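Local structure of alcohol oxidase (Myceliophthora thermophila, 6F74) at residues L162-G167 with G539-G544; D553-K558 with C578-G583; S433-R438 with V499-Q504; A286-G291 with T485-H490. The protein probably oxidises an alcohol or related substrate with its bound flavin-adenine dinucleotide, as a VAO-type flavoprotein of the oxygen-dependent FAD-linked oxidoreductase family. All coordinates share one frame; numbering follows the deposited sequence.

Interaction 1. Residues L162-G167 with G539-G544; sequences LGRSDG and GYMNEG. With FAD (flavin-adenine dinucleotide), chain I.
R164 meets N542 because its chain sets CG opposite the carbonyl carbon and then bends at chi3 (-54°), bringing the edge of the guanidinium to N542 and to FAD O4'. The contact belongs to the FAD site of this VAO-type fold, where L162, just before the type I turn G163 to D166 of the FAD-binding domain, and R164 within that turn meet the berberine-like segment 539-544. R164 NH2 donates to N542 OD1 at 3.0 Å, 33° off the carbonyl plane, with guanidinium and amide planes 65° apart. NH2 also forms a salt bridge with D160, and a water joins NH1 to the same OD1. N542 ND2 gives a hydrogen bond to the backbone O of G239 and another, of 3.1 Å, to Y540 OH. An alanine at N542 is likely to leave R164 NH2 without this acceptor and the Y540 hydroxyl less firmly steered toward the flavin. Beside the polar cluster, L162 CD2 lies 3.3 Å from M541 O. The turn also holds the cofactor itself: S165 OG donates to phosphate oxygen O1A at 2.6 Å, and R164 O accepts from ribose O3B. At the other end of FAD, Y540 OH donates to the flavin carbonyl O2 at 2.8 Å.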
loop_
_atom_site.group_PDB
_atom_site.type_symbol
_atom_site.label_atom_id
_atom_site.label_comp_id
_atom_site.label_asym_id
_atom_site.label_seq_id
_atom_site.Cartn_x
_atom_site.Cartn_y
_atom_site.Cartn_z
ATOM N N LEU A 162 3.287 6.719 2.345
ATOM C CA LEU A 162 4.387 7.563 1.890
ATOM C C LEU A 162 4.060 9.061 1.668
ATOM O O LEU A 162 4.871 9.809 1.091
ATOM C CB LEU A 162 4.965 6.962 0.608
ATOM C CG LEU A 162 6.002 5.839 0.691
ATOM C CD1 LEU A 162 5.446 4.612 1.378
ATOM C CD2 LEU A 162 6.418 5.490 -0.734
ATOM N N GLY A 163 2.892 9.515 2.112
ATOM C CA GLY A 163 2.500 10.931 1.863
ATOM C C GLY A 163 2.140 11.266 0.415
ATOM O O GLY A 163 2.132 12.438 0.063
ATOM N N ARG A 164 1.835 10.264 -0.417
ATOM C CA ARG A 164 1.539 10.485 -1.855
ATOM C C ARG A 164 0.124 10.995 -2.118
ATOM O O ARG A 164 -0.176 11.444 -3.219
ATOM C CB ARG A 164 1.805 9.226 -2.683
ATOM C CG ARG A 164 3.254 8.751 -2.609
ATOM C CD ARG A 164 3.541 7.486 -3.402
ATOM N NE ARG A 164 2.616 6.449 -2.982
ATOM C CZ ARG A 164 2.372 5.314 -3.627
ATOM N NH1 ARG A 164 3.027 4.976 -4.730
ATOM N NH2 ARG A 164 1.458 4.497 -3.128
ATOM N N SER A 165 -0.742 10.907 -1.108
ATOM C CA SER A 165 -2.025 11.629 -1.092
ATOM C C SER A 165 -2.048 12.824 -0.103
ATOM O O SER A 165 -3.107 13.167 0.446
ATOM C CB SER A 165 -3.161 10.641 -0.803
ATOM O OG SER A 165 -3.001 9.931 0.413
ATOM N N ASP A 166 -0.884 13.431 0.143
ATOM C CA ASP A 166 -0.749 14.642 0.996
ATOM C C ASP A 166 -0.228 15.817 0.143
ATOM O O ASP A 166 0.183 15.645 -0.993
ATOM C CB ASP A 166 0.221 14.392 2.178
ATOM C CG ASP A 166 -0.301 13.367 3.193
ATOM O OD1 ASP A 166 -1.390 12.810 2.985
ATOM O OD2 ASP A 166 0.365 13.075 4.224
ATOM N N GLY A 167 -0.211 17.006 0.707
ATOM C CA GLY A 167 0.561 18.101 0.115
ATOM C C GLY A 167 0.286 19.404 0.801
ATOM O O GLY A 167 -0.852 19.842 0.796
ATOM N N GLY A 539 12.338 -3.001 -4.648
ATOM C CA GLY A 539 11.424 -2.908 -3.524
ATOM C C GLY A 539 10.030 -2.716 -4.054
ATOM O O GLY A 539 9.804 -2.756 -5.268
ATOM N N TYR A 540 9.112 -2.487 -3.112
ATOM C CA TYR A 540 7.681 -2.349 -3.366
ATOM C C TYR A 540 7.233 -0.937 -2.956
ATOM O O TYR A 540 7.184 -0.622 -1.768
ATOM C CB TYR A 540 6.915 -3.387 -2.548
ATOM C CG TYR A 540 5.419 -3.342 -2.723
ATOM C CD1 TYR A 540 4.845 -3.117 -3.971
ATOM C CD2 TYR A 540 4.569 -3.559 -1.653
ATOM C CE1 TYR A 540 3.470 -3.097 -4.147
ATOM C CE2 TYR A 540 3.172 -3.515 -1.817
ATOM C CZ TYR A 540 2.636 -3.298 -3.075
ATOM O OH TYR A 540 1.254 -3.253 -3.238
ATOM N N MET A 541 6.896 -0.099 -3.939
ATOM C CA MET A 541 6.604 1.317 -3.708
ATOM C C MET A 541 5.512 1.554 -2.665
ATOM O O MET A 541 5.645 2.421 -1.806
ATOM C CB MET A 541 6.308 2.037 -5.025
ATOM C CG MET A 541 5.017 1.658 -5.709
ATOM S SD MET A 541 4.861 2.538 -7.288
ATOM C CE MET A 541 5.784 1.362 -8.297
ATOM N N ASN A 542 4.451 0.751 -2.717
ATOM C CA ASN A 542 3.272 0.954 -1.860
ATOM C C ASN A 542 3.551 0.712 -0.389
ATOM O O ASN A 542 2.892 1.315 0.482
ATOM C CB ASN A 542 2.100 0.045 -2.289
ATOM C CG ASN A 542 1.443 0.481 -3.570
ATOM O OD1 ASN A 542 1.644 1.605 -4.039
ATOM N ND2 ASN A 542 0.612 -0.405 -4.145
ATOM N N GLU A 543 4.497 -0.187 -0.125
ATOM C CA GLU A 543 4.930 -0.509 1.233
ATOM C C GLU A 543 6.444 -0.587 1.146
ATOM O O GLU A 543 7.040 -1.668 1.030
ATOM C CB GLU A 543 4.301 -1.807 1.754
ATOM C CG GLU A 543 2.794 -1.699 2.041
ATOM C CD GLU A 543 2.102 -3.048 2.293
ATOM O OE1 GLU A 543 2.555 -4.049 1.705
ATOM O OE2 GLU A 543 1.074 -3.150 3.055
ATOM N N GLY A 544 7.051 0.587 1.196
ATOM C CA GLY A 544 8.454 0.723 0.899
ATOM C C GLY A 544 9.064 2.000 1.427
ATOM O O GLY A 544 8.419 2.776 2.125
HETATM P PA FAD I . -4.707 6.929 -1.240
HETATM O O1A FAD I . -3.900 7.488 -0.072
HETATM O O2A FAD I . -6.103 7.446 -1.394
HETATM O O5B FAD I . -3.873 7.200 -2.553
HETATM C C5B FAD I . -2.627 6.580 -2.717
HETATM C C4B FAD I . -1.909 7.222 -3.890
HETATM O O4B FAD I . -2.680 6.943 -5.047
HETATM C C3B FAD I . -1.772 8.723 -3.850
HETATM O O3B FAD I . -0.600 9.065 -4.599
HETATM C C2B FAD I . -2.961 9.231 -4.628
HETATM O O2B FAD I . -2.748 10.456 -5.339
HETATM C C1B FAD I . -3.153 8.140 -5.647
HETATM N N9A FAD I . -4.530 7.902 -6.091
HETATM C C8A FAD I . -5.528 7.379 -5.366
HETATM N N7A FAD I . -6.649 7.265 -6.103
HETATM C C5A FAD I . -6.353 7.713 -7.319
HETATM C C6A FAD I . -7.109 7.844 -8.565
HETATM N N6A FAD I . -8.401 7.443 -8.554
HETATM N N1A FAD I . -6.464 8.371 -9.639
HETATM C C2A FAD I . -5.162 8.753 -9.567
HETATM N N3A FAD I . -4.400 8.636 -8.450
HETATM C C4A FAD I . -4.953 8.124 -7.320
HETATM N N1 FAD I . -1.335 -2.956 0.008
HETATM C C2 FAD I . -1.215 -4.225 -0.442
HETATM O O2 FAD I . -0.581 -4.431 -1.509
HETATM N N3 FAD I . -1.775 -5.270 0.201
HETATM C C4 FAD I . -2.459 -5.128 1.349
HETATM O O4 FAD I . -2.960 -6.099 1.953
HETATM C C4X FAD I . -2.621 -3.774 1.921
HETATM N N5 FAD I . -3.289 -3.571 3.074
HETATM C C5X FAD I . -3.428 -2.316 3.569
HETATM C C6 FAD I . -4.139 -2.121 4.753
HETATM C C7 FAD I . -4.326 -0.859 5.289
HETATM C C7M FAD I . -5.097 -0.833 6.586
HETATM C C8 FAD I . -3.770 0.328 4.580
HETATM C C8M FAD I . -3.971 1.754 5.074
HETATM C C9 FAD I . -3.040 0.137 3.411
HETATM C C9A FAD I . -2.845 -1.139 2.856
HETATM N N10 FAD I . -2.132 -1.368 1.647
HETATM C C10 FAD I . -2.001 -2.677 1.163
HETATM C "C1'" FAD I . -1.438 -0.289 0.907
HETATM C "C2'" FAD I . -2.091 0.340 -0.279
HETATM O "O2'" FAD I . -1.850 -0.513 -1.396
HETATM C "C3'" FAD I . -1.435 1.696 -0.559
HETATM O "O3'" FAD I . -1.394 2.518 0.622
HETATM C "C4'" FAD I . -2.135 2.443 -1.686
HETATM O "O4'" FAD I . -1.477 3.692 -1.914
HETATM C "C5'" FAD I . -3.607 2.665 -1.372
HETATM O "O5'" FAD I . -4.243 3.350 -2.437
HETATM P P FAD I . -5.476 4.232 -1.985
HETATM O O1P FAD I . -6.387 3.423 -1.104
HETATM O O2P FAD I . -6.010 4.869 -3.224
HETATM O O3P FAD I . -4.711 5.316 -1.058
HETATM O O HOH W 1 1.574 3.303 -6.329
#

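Interaction 2. Residues D553-K558 with C578-G583; sequences DAFYGK and CRTCVG
The last turn of helix 551-556 packs against a disulfide-closed type II turn, C578 to C581, in the berberine-like region. Y556 carries the contact: its hydroxyl donates to T580 O at 2.7 Å, approaching 29° out of the carbonyl plane, with T580 O itself lying at the edge of the ring. One face of that ring receives V582 CG2 in a CH-pi contact, 3.7 Å from the centroid and 14° off the ring normal. F555 CB covers the opposite face, so the phenol is sandwiched between a methyl group of the loop and the neighbouring residue of its own helix. With V582 CG2 placed beside its own backbone N and CG1 opposite it (chi1 166°), the methyl is aimed at the phenol. The same hydroxyl accepts a hydrogen bond from a water that also donates to T580 OG1, so both the carbonyl and the hydroxyl of T580 are linked to Y556, the second through water. T580 OG1 in turn donates to R579 O and lies in the plane of the F555 ring, 3.8 Å from CE2. T580 takes the third position of the turn with positive phi, and C581 N closes the turn on C578 O at 3.0 Å. C578 of the turn touches FAD, while R579 NH1 reaches L162 O. The arrangement is a helix end docked on a type II turn that is cross-linked by the C578-C581 disulfide at the wall of the FAD site.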
loop_
_atom_site.group_PDB
_atom_site.type_symbol
_atom_site.label_atom_id
_atom_site.label_comp_id
_atom_site.label_asym_id
_atom_site.label_seq_id
_atom_site.Cartn_x
_atom_site.Cartn_y
_atom_site.Cartn_z
ATOM N N ASP A 553 15.293 3.458 -8.499
ATOM C CA ASP A 553 15.742 2.093 -8.815
ATOM C C ASP A 553 14.911 1.032 -8.114
ATOM O O ASP A 553 14.391 0.091 -8.738
ATOM C CB ASP A 553 17.203 1.937 -8.375
ATOM C CG ASP A 553 18.035 1.259 -9.380
ATOM O OD1 ASP A 553 17.797 0.072 -9.675
ATOM O OD2 ASP A 553 18.953 1.926 -9.878
ATOM N N ALA A 554 14.778 1.201 -6.803
ATOM C CA ALA A 554 14.019 0.280 -5.954
ATOM C C ALA A 554 12.574 0.148 -6.438
ATOM O O ALA A 554 12.093 -0.954 -6.659
ATOM C CB ALA A 554 14.044 0.763 -4.522
ATOM N N PHE A 555 11.927 1.278 -6.638
ATOM C CA PHE A 555 10.496 1.319 -6.875
ATOM C C PHE A 555 10.108 0.908 -8.298
ATOM O O PHE A 555 9.167 0.158 -8.494
ATOM C CB PHE A 555 9.970 2.744 -6.562
ATOM C CG PHE A 555 9.814 3.059 -5.085
ATOM C CD1 PHE A 555 10.422 2.294 -4.065
ATOM C CD2 PHE A 555 9.038 4.163 -4.701
ATOM C CE1 PHE A 555 10.253 2.635 -2.726
ATOM C CE2 PHE A 555 8.864 4.491 -3.368
ATOM C CZ PHE A 555 9.485 3.726 -2.373
ATOM N N TYR A 556 10.860 1.400 -9.277
ATOM C CA TYR A 556 10.516 1.307 -10.703
ATOM C C TYR A 556 11.461 0.440 -11.538
ATOM O O TYR A 556 11.049 -0.136 -12.558
ATOM C CB TYR A 556 10.439 2.733 -11.293
ATOM C CG TYR A 556 9.550 3.621 -10.459
ATOM C CD1 TYR A 556 8.190 3.379 -10.360
ATOM C CD2 TYR A 556 10.073 4.680 -9.725
ATOM C CE1 TYR A 556 7.373 4.193 -9.567
ATOM C CE2 TYR A 556 9.262 5.483 -8.938
ATOM C CZ TYR A 556 7.904 5.223 -8.870
ATOM O OH TYR A 556 7.089 6.017 -8.094
ATOM N N GLY A 557 12.721 0.342 -11.104
ATOM C CA GLY A 557 13.730 -0.394 -11.844
ATOM C C GLY A 557 13.958 0.136 -13.251
ATOM O O GLY A 557 13.801 1.323 -13.541
ATOM N N LYS A 558 14.263 -0.797 -14.139
ATOM C CA LYS A 558 14.576 -0.501 -15.530
ATOM C C LYS A 558 13.375 -0.021 -16.351
ATOM O O LYS A 558 13.563 0.514 -17.430
ATOM C CB LYS A 558 15.193 -1.746 -16.182
ATOM C CG LYS A 558 16.459 -2.189 -15.500
ATOM C CD LYS A 558 17.176 -3.200 -16.390
ATOM C CE LYS A 558 18.219 -3.961 -15.609
ATOM N NZ LYS A 558 19.153 -4.636 -16.559
ATOM N N CYS A 578 3.239 13.773 -7.018
ATOM C CA CYS A 578 3.279 13.162 -5.707
ATOM C C CYS A 578 4.692 12.728 -5.367
ATOM O O CYS A 578 5.535 12.481 -6.248
ATOM C CB CYS A 578 2.256 12.024 -5.528
ATOM S SG CYS A 578 2.046 10.940 -6.955
ATOM N N ARG A 579 4.937 12.717 -4.064
ATOM C CA ARG A 579 6.228 12.374 -3.457
ATOM C C ARG A 579 6.691 10.963 -3.880
ATOM O O ARG A 579 5.941 10.031 -3.726
ATOM C CB ARG A 579 6.021 12.418 -1.930
ATOM C CG ARG A 579 7.304 12.436 -1.198
ATOM C CD ARG A 579 7.126 12.524 0.304
ATOM N NE ARG A 579 8.398 12.037 0.841
ATOM C CZ ARG A 579 8.683 10.762 1.112
ATOM N NH1 ARG A 579 7.768 9.771 0.996
ATOM N NH2 ARG A 579 9.896 10.479 1.533
ATOM N N THR A 580 7.911 10.841 -4.407
ATOM C CA THR A 580 8.470 9.584 -4.942
ATOM C C THR A 580 7.824 9.088 -6.239
ATOM O O THR A 580 8.313 8.107 -6.811
ATOM C CB THR A 580 8.451 8.362 -3.959
ATOM O OG1 THR A 580 7.130 7.815 -3.824
ATOM C CG2 THR A 580 9.045 8.693 -2.600
ATOM N N CYS A 581 6.752 9.723 -6.708
ATOM C CA CYS A 581 6.080 9.285 -7.927
ATOM C C CYS A 581 7.004 9.562 -9.099
ATOM O O CYS A 581 8.003 10.306 -8.979
ATOM C CB CYS A 581 4.704 9.961 -8.103
ATOM S SG CYS A 581 3.576 9.595 -6.739
ATOM N N VAL A 582 6.720 8.906 -10.218
ATOM C CA VAL A 582 7.588 9.030 -11.383
ATOM C C VAL A 582 7.648 10.516 -11.777
ATOM O O VAL A 582 6.591 11.188 -11.882
ATOM C CB VAL A 582 7.065 8.159 -12.537
ATOM C CG1 VAL A 582 7.736 8.520 -13.844
ATOM C CG2 VAL A 582 7.283 6.680 -12.202
ATOM N N GLY A 583 8.873 11.014 -11.965
ATOM C CA GLY A 583 9.081 12.416 -12.330
ATOM C C GLY A 583 9.196 13.408 -11.198
ATOM O O GLY A 583 9.464 14.568 -11.462
HETATM O O HOH W 2 5.538 6.254 -5.762
#

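Interaction 3. Residues S433-R438 with V499-Q504; sequences SIITSR and VMISGQ
T436 and S502 form a hydrogen-bonded pair in an antiparallel sheet, exchanging two backbone bonds: T436 N to S502 O at 2.9 Å and S502 N to T436 O at 3.1 Å. R438 and M500 repeat the exchange, with both bonds at 2.9 Å. Next along from T436 and S502, Q504 N donates to I434 O at 3.1 Å, and a water accepts from I434 N while donating to Q504 O. Between these pairs the carbonyls of S502, M500, T436 and R438 also receive CA-H...O contacts, from I435, S437, I501 and V499. In the non-hydrogen-bonded pairs, I435 faces G503 and S437 faces I501. I435 CG1 stands between its backbone N and carbonyl carbon (chi1 62°), which brings CD1 to 3.9 Å from I501 CG2, while I501 CG1 lies 3.8 Å from S437 CB. A side chain at G503 would run into I435 CG2 and I434 O, so the bare CA lets the strands close to 4.0 Å between the CA atoms of this pair. Polar side chains are satisfied farther off: S437 OG bonds E543 O and Y540 N, S502 OG bonds N468, R438 NE bonds A534 O, and Q504 OE1 bonds K526. Strand 435-440, an outermost strand of the seven-stranded sheet, is thus held mainly by backbone bonds, with G503 needed for the close approach, and S437 OG probably helps to position the FAD-binding loop that carries Y540.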
loop_
_atom_site.group_PDB
_atom_site.type_symbol
_atom_site.label_atom_id
_atom_site.label_comp_id
_atom_site.label_asym_id
_atom_site.label_seq_id
_atom_site.Cartn_x
_atom_site.Cartn_y
_atom_site.Cartn_z
ATOM N N SER A 433 4.404 5.147 9.182
ATOM C CA SER A 433 5.091 3.980 8.625
ATOM C C SER A 433 6.510 4.371 8.266
ATOM O O SER A 433 6.715 5.372 7.567
ATOM C CB SER A 433 4.369 3.480 7.376
ATOM O OG SER A 433 4.919 2.230 7.034
ATOM N N ILE A 434 7.462 3.620 8.803
ATOM C CA ILE A 434 8.885 3.743 8.447
ATOM C C ILE A 434 9.382 2.326 8.212
ATOM O O ILE A 434 9.799 1.627 9.128
ATOM C CB ILE A 434 9.742 4.454 9.527
ATOM C CG1 ILE A 434 9.018 5.723 10.007
ATOM C CG2 ILE A 434 11.131 4.758 8.948
ATOM C CD1 ILE A 434 9.804 6.560 10.986
ATOM N N ILE A 435 9.261 1.901 6.954
ATOM C CA ILE A 435 9.612 0.558 6.540
ATOM C C ILE A 435 10.494 0.593 5.309
ATOM O O ILE A 435 10.607 1.629 4.610
ATOM C CB ILE A 435 8.349 -0.307 6.269
ATOM C CG1 ILE A 435 7.506 0.288 5.130
ATOM C CG2 ILE A 435 7.517 -0.440 7.546
ATOM C CD1 ILE A 435 6.337 -0.568 4.643
ATOM N N THR A 436 11.113 -0.553 5.051
ATOM C CA THR A 436 11.843 -0.795 3.789
ATOM C C THR A 436 11.380 -2.135 3.235
ATOM O O THR A 436 11.003 -3.038 3.995
ATOM C CB THR A 436 13.370 -0.784 4.010
ATOM O OG1 THR A 436 14.048 -1.029 2.786
ATOM C CG2 THR A 436 13.793 -1.833 5.104
ATOM N N SER A 437 11.336 -2.271 1.915
ATOM C CA SER A 437 10.922 -3.545 1.318
ATOM C C SER A 437 11.933 -3.955 0.262
ATOM O O SER A 437 12.592 -3.106 -0.385
ATOM C CB SER A 437 9.500 -3.500 0.753
ATOM O OG SER A 437 9.258 -2.419 -0.140
ATOM N N ARG A 438 12.107 -5.270 0.169
ATOM C CA ARG A 438 13.035 -5.856 -0.763
ATOM C C ARG A 438 12.466 -7.141 -1.336
ATOM O O ARG A 438 12.127 -8.078 -0.598
ATOM C CB ARG A 438 14.379 -6.115 -0.108
ATOM C CG ARG A 438 15.494 -6.344 -1.132
ATOM C CD ARG A 438 15.898 -5.051 -1.802
ATOM N NE ARG A 438 16.860 -5.235 -2.880
ATOM C CZ ARG A 438 17.131 -4.313 -3.817
ATOM N NH1 ARG A 438 16.509 -3.123 -3.826
ATOM N NH2 ARG A 438 18.033 -4.588 -4.757
ATOM N N VAL A 499 8.520 -10.987 -0.765
ATOM C CA VAL A 499 9.052 -9.712 -0.330
ATOM C C VAL A 499 9.351 -9.784 1.159
ATOM O O VAL A 499 8.606 -10.389 1.919
ATOM C CB VAL A 499 8.062 -8.573 -0.605
ATOM C CG1 VAL A 499 8.690 -7.221 -0.268
ATOM C CG2 VAL A 499 7.625 -8.603 -2.072
ATOM N N MET A 500 10.470 -9.183 1.561
ATOM C CA MET A 500 10.761 -8.944 2.984
ATOM C C MET A 500 10.516 -7.478 3.252
ATOM O O MET A 500 10.972 -6.614 2.484
ATOM C CB MET A 500 12.201 -9.300 3.335
ATOM C CG MET A 500 12.492 -10.787 3.214
ATOM S SD MET A 500 14.212 -11.272 3.285
ATOM C CE MET A 500 14.610 -11.072 5.007
ATOM N N ILE A 501 9.747 -7.203 4.299
ATOM C CA ILE A 501 9.535 -5.857 4.811
ATOM C C ILE A 501 10.062 -5.811 6.243
ATOM O O ILE A 501 9.785 -6.697 7.043
ATOM C CB ILE A 501 8.051 -5.494 4.789
ATOM C CG1 ILE A 501 7.573 -5.511 3.342
ATOM C CG2 ILE A 501 7.801 -4.136 5.420
ATOM C CD1 ILE A 501 6.127 -5.151 3.122
ATOM N N SER A 502 10.855 -4.793 6.544
ATOM C CA SER A 502 11.391 -4.582 7.895
ATOM C C SER A 502 11.170 -3.125 8.257
ATOM O O SER A 502 11.371 -2.251 7.439
ATOM C CB SER A 502 12.868 -4.943 7.944
ATOM O OG SER A 502 13.394 -4.860 9.264
ATOM N N GLY A 503 10.746 -2.849 9.477
ATOM C CA GLY A 503 10.438 -1.448 9.859
ATOM C C GLY A 503 10.520 -1.220 11.360
ATOM O O GLY A 503 10.675 -2.168 12.129
ATOM N N GLN A 504 10.417 0.054 11.758
ATOM C CA GLN A 504 10.325 0.449 13.168
ATOM C C GLN A 504 9.364 1.610 13.282
ATOM O O GLN A 504 9.165 2.360 12.335
ATOM C CB GLN A 504 11.675 0.938 13.729
ATOM C CG GLN A 504 12.850 0.119 13.293
ATOM C CD GLN A 504 14.170 0.561 13.933
ATOM O OE1 GLN A 504 15.233 0.174 13.467
ATOM N NE2 GLN A 504 14.105 1.389 14.981
HETATM O O HOH W 3 6.907 1.650 10.979
#

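Interaction 4. Residues A286-G291 with T485-H490; sequences AIRGGG and TSSGLH
One face of the R288 guanidinium lies over the backbone of segment 485-490, with S487 CA 3.8 Å from its plane, toward the rim, and S486 O on that same face. NH1 donates to S486 OG at 2.7 Å, with the hydroxyl tilted 20° from the guanidinium plane. The chain bends at chi3 (52°), which brings the flat end across to the serines although CB does not head for them. NH2 forms salt bridges with D258 and D484, which would offset its charge, and NE donates to A257 O. D484 also bonds S486 OG, and D258 bonds S487 OG, so the two acids hold arginine and serines together. A leucine in place of R288 would probably leave D258 and D484 without their cationic partner and S486 OG without this donor. R288 O accepts a weak bond from G488 N at 2.9 Å. There the backbones come close: the CA atoms of G289 and L489 are 4.2 Å apart, and a CB on G289 would strike G488 O and L489 N. L489 N donates to S487 OG, and a water links G289 O to H490 N. G290 N returns to A286 O at 2.8 Å, continuing the helical bonding into the glycine run. The arrangement is the glycine run that follows helix 281-287, held by a loop that carries an ST turn at S487.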
loop_
_atom_site.group_PDB
_atom_site.type_symbol
_atom_site.label_atom_id
_atom_site.label_comp_id
_atom_site.label_asym_id
_atom_site.label_seq_id
_atom_site.Cartn_x
_atom_site.Cartn_y
_atom_site.Cartn_z
ATOM N N ALA A 286 1.966 2.466 -17.928
ATOM C CA ALA A 286 2.410 3.310 -16.805
ATOM C C ALA A 286 1.580 3.119 -15.524
ATOM O O ALA A 286 2.135 2.979 -14.426
ATOM C CB ALA A 286 2.388 4.763 -17.223
ATOM N N ILE A 287 0.259 3.108 -15.658
ATOM C CA ILE A 287 -0.605 2.922 -14.468
ATOM C C ILE A 287 -0.598 1.507 -13.902
ATOM O O ILE A 287 -1.061 1.299 -12.784
ATOM C CB ILE A 287 -2.062 3.379 -14.683
ATOM C CG1 ILE A 287 -2.780 2.562 -15.767
ATOM C CG2 ILE A 287 -2.089 4.850 -15.045
ATOM C CD1 ILE A 287 -4.302 2.579 -15.601
ATOM N N ARG A 288 -0.104 0.542 -14.683
ATOM C CA ARG A 288 0.015 -0.848 -14.247
ATOM C C ARG A 288 1.435 -1.157 -13.780
ATOM O O ARG A 288 2.123 -1.998 -14.355
ATOM C CB ARG A 288 -0.399 -1.772 -15.399
ATOM C CG ARG A 288 -1.893 -1.756 -15.691
ATOM C CD ARG A 288 -2.258 -2.666 -16.848
ATOM N NE ARG A 288 -1.724 -4.030 -16.672
ATOM C CZ ARG A 288 -1.472 -4.899 -17.653
ATOM N NH1 ARG A 288 -1.708 -4.597 -18.923
ATOM N NH2 ARG A 288 -0.964 -6.095 -17.374
ATOM N N GLY A 289 1.868 -0.486 -12.718
ATOM C CA GLY A 289 3.200 -0.698 -12.120
ATOM C C GLY A 289 4.082 0.536 -11.970
ATOM O O GLY A 289 5.092 0.492 -11.254
ATOM N N GLY A 290 3.722 1.639 -12.618
ATOM C CA GLY A 290 4.508 2.866 -12.567
ATOM C C GLY A 290 4.054 3.889 -11.567
ATOM O O GLY A 290 4.469 5.031 -11.644
ATOM N N GLY A 291 3.193 3.486 -10.636
ATOM C CA GLY A 291 2.740 4.353 -9.590
ATOM C C GLY A 291 1.625 5.286 -9.972
ATOM O O GLY A 291 1.015 5.125 -11.012
ATOM N N THR A 485 3.643 -8.106 -22.120
ATOM C CA THR A 485 4.433 -6.892 -22.368
ATOM C C THR A 485 3.653 -5.578 -22.214
ATOM O O THR A 485 4.269 -4.507 -22.219
ATOM C CB THR A 485 5.034 -6.912 -23.771
ATOM O OG1 THR A 485 3.973 -6.997 -24.725
ATOM C CG2 THR A 485 5.984 -8.104 -23.953
ATOM N N SER A 486 2.321 -5.637 -22.120
ATOM C CA SER A 486 1.513 -4.444 -21.806
ATOM C C SER A 486 1.659 -3.998 -20.331
ATOM O O SER A 486 1.234 -2.908 -19.947
ATOM C CB SER A 486 0.036 -4.703 -22.114
ATOM O OG SER A 486 -0.540 -5.542 -21.143
ATOM N N SER A 487 2.218 -4.869 -19.495
ATOM C CA SER A 487 2.427 -4.574 -18.084
ATOM C C SER A 487 3.591 -3.635 -17.821
ATOM O O SER A 487 4.606 -3.681 -18.513
ATOM C CB SER A 487 2.685 -5.868 -17.327
ATOM O OG SER A 487 2.826 -5.608 -15.962
ATOM N N GLY A 488 3.439 -2.807 -16.791
ATOM C CA GLY A 488 4.492 -1.920 -16.325
ATOM C C GLY A 488 5.181 -2.349 -15.045
ATOM O O GLY A 488 5.886 -1.537 -14.443
ATOM N N LEU A 489 5.009 -3.621 -14.637
ATOM C CA LEU A 489 5.459 -4.053 -13.319
ATOM C C LEU A 489 6.959 -4.190 -13.305
ATOM O O LEU A 489 7.547 -4.733 -14.236
ATOM C CB LEU A 489 4.831 -5.385 -12.885
ATOM C CG LEU A 489 3.451 -5.340 -12.221
ATOM C CD1 LEU A 489 2.919 -6.743 -12.088
ATOM C CD2 LEU A 489 3.514 -4.684 -10.845
ATOM N N HIS A 490 7.564 -3.684 -12.229
ATOM C CA HIS A 490 9.003 -3.864 -11.953
ATOM C C HIS A 490 9.442 -5.284 -12.343
ATOM O O HIS A 490 8.842 -6.258 -11.879
ATOM C CB HIS A 490 9.258 -3.627 -10.469
ATOM C CG HIS A 490 10.689 -3.349 -10.119
ATOM N ND1 HIS A 490 11.733 -4.169 -10.507
ATOM C CD2 HIS A 490 11.228 -2.388 -9.340
ATOM C CE1 HIS A 490 12.866 -3.674 -10.030
ATOM N NE2 HIS A 490 12.582 -2.605 -9.299
HETATM O O HOH W 4 6.542 -1.464 -10.750
#

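Overall arrangement
Interaction 1 holds the FAD, interaction 2 borders it through C578, and interaction 4 lies farther out, touching both; L489 is about 10 Å from the cofactor. Interaction 3 joins them through segment 539-544. Interaction 1 lies about 10 Å from interaction 2 and about 12 Å from interaction 3, centre to centre. G539 N is 2.9 Å from A554 O, a second link from 1 to 2 beside that of R579, and the S437 hydroxyl ties 1 to 3. Interaction 4 touches 1 where M541 CE meets G289 O, and touches 2 where V582 CG2 packs on G290 O at 3.3 Å. Interactions 3 and 4, centres about 22 Å apart, do not touch.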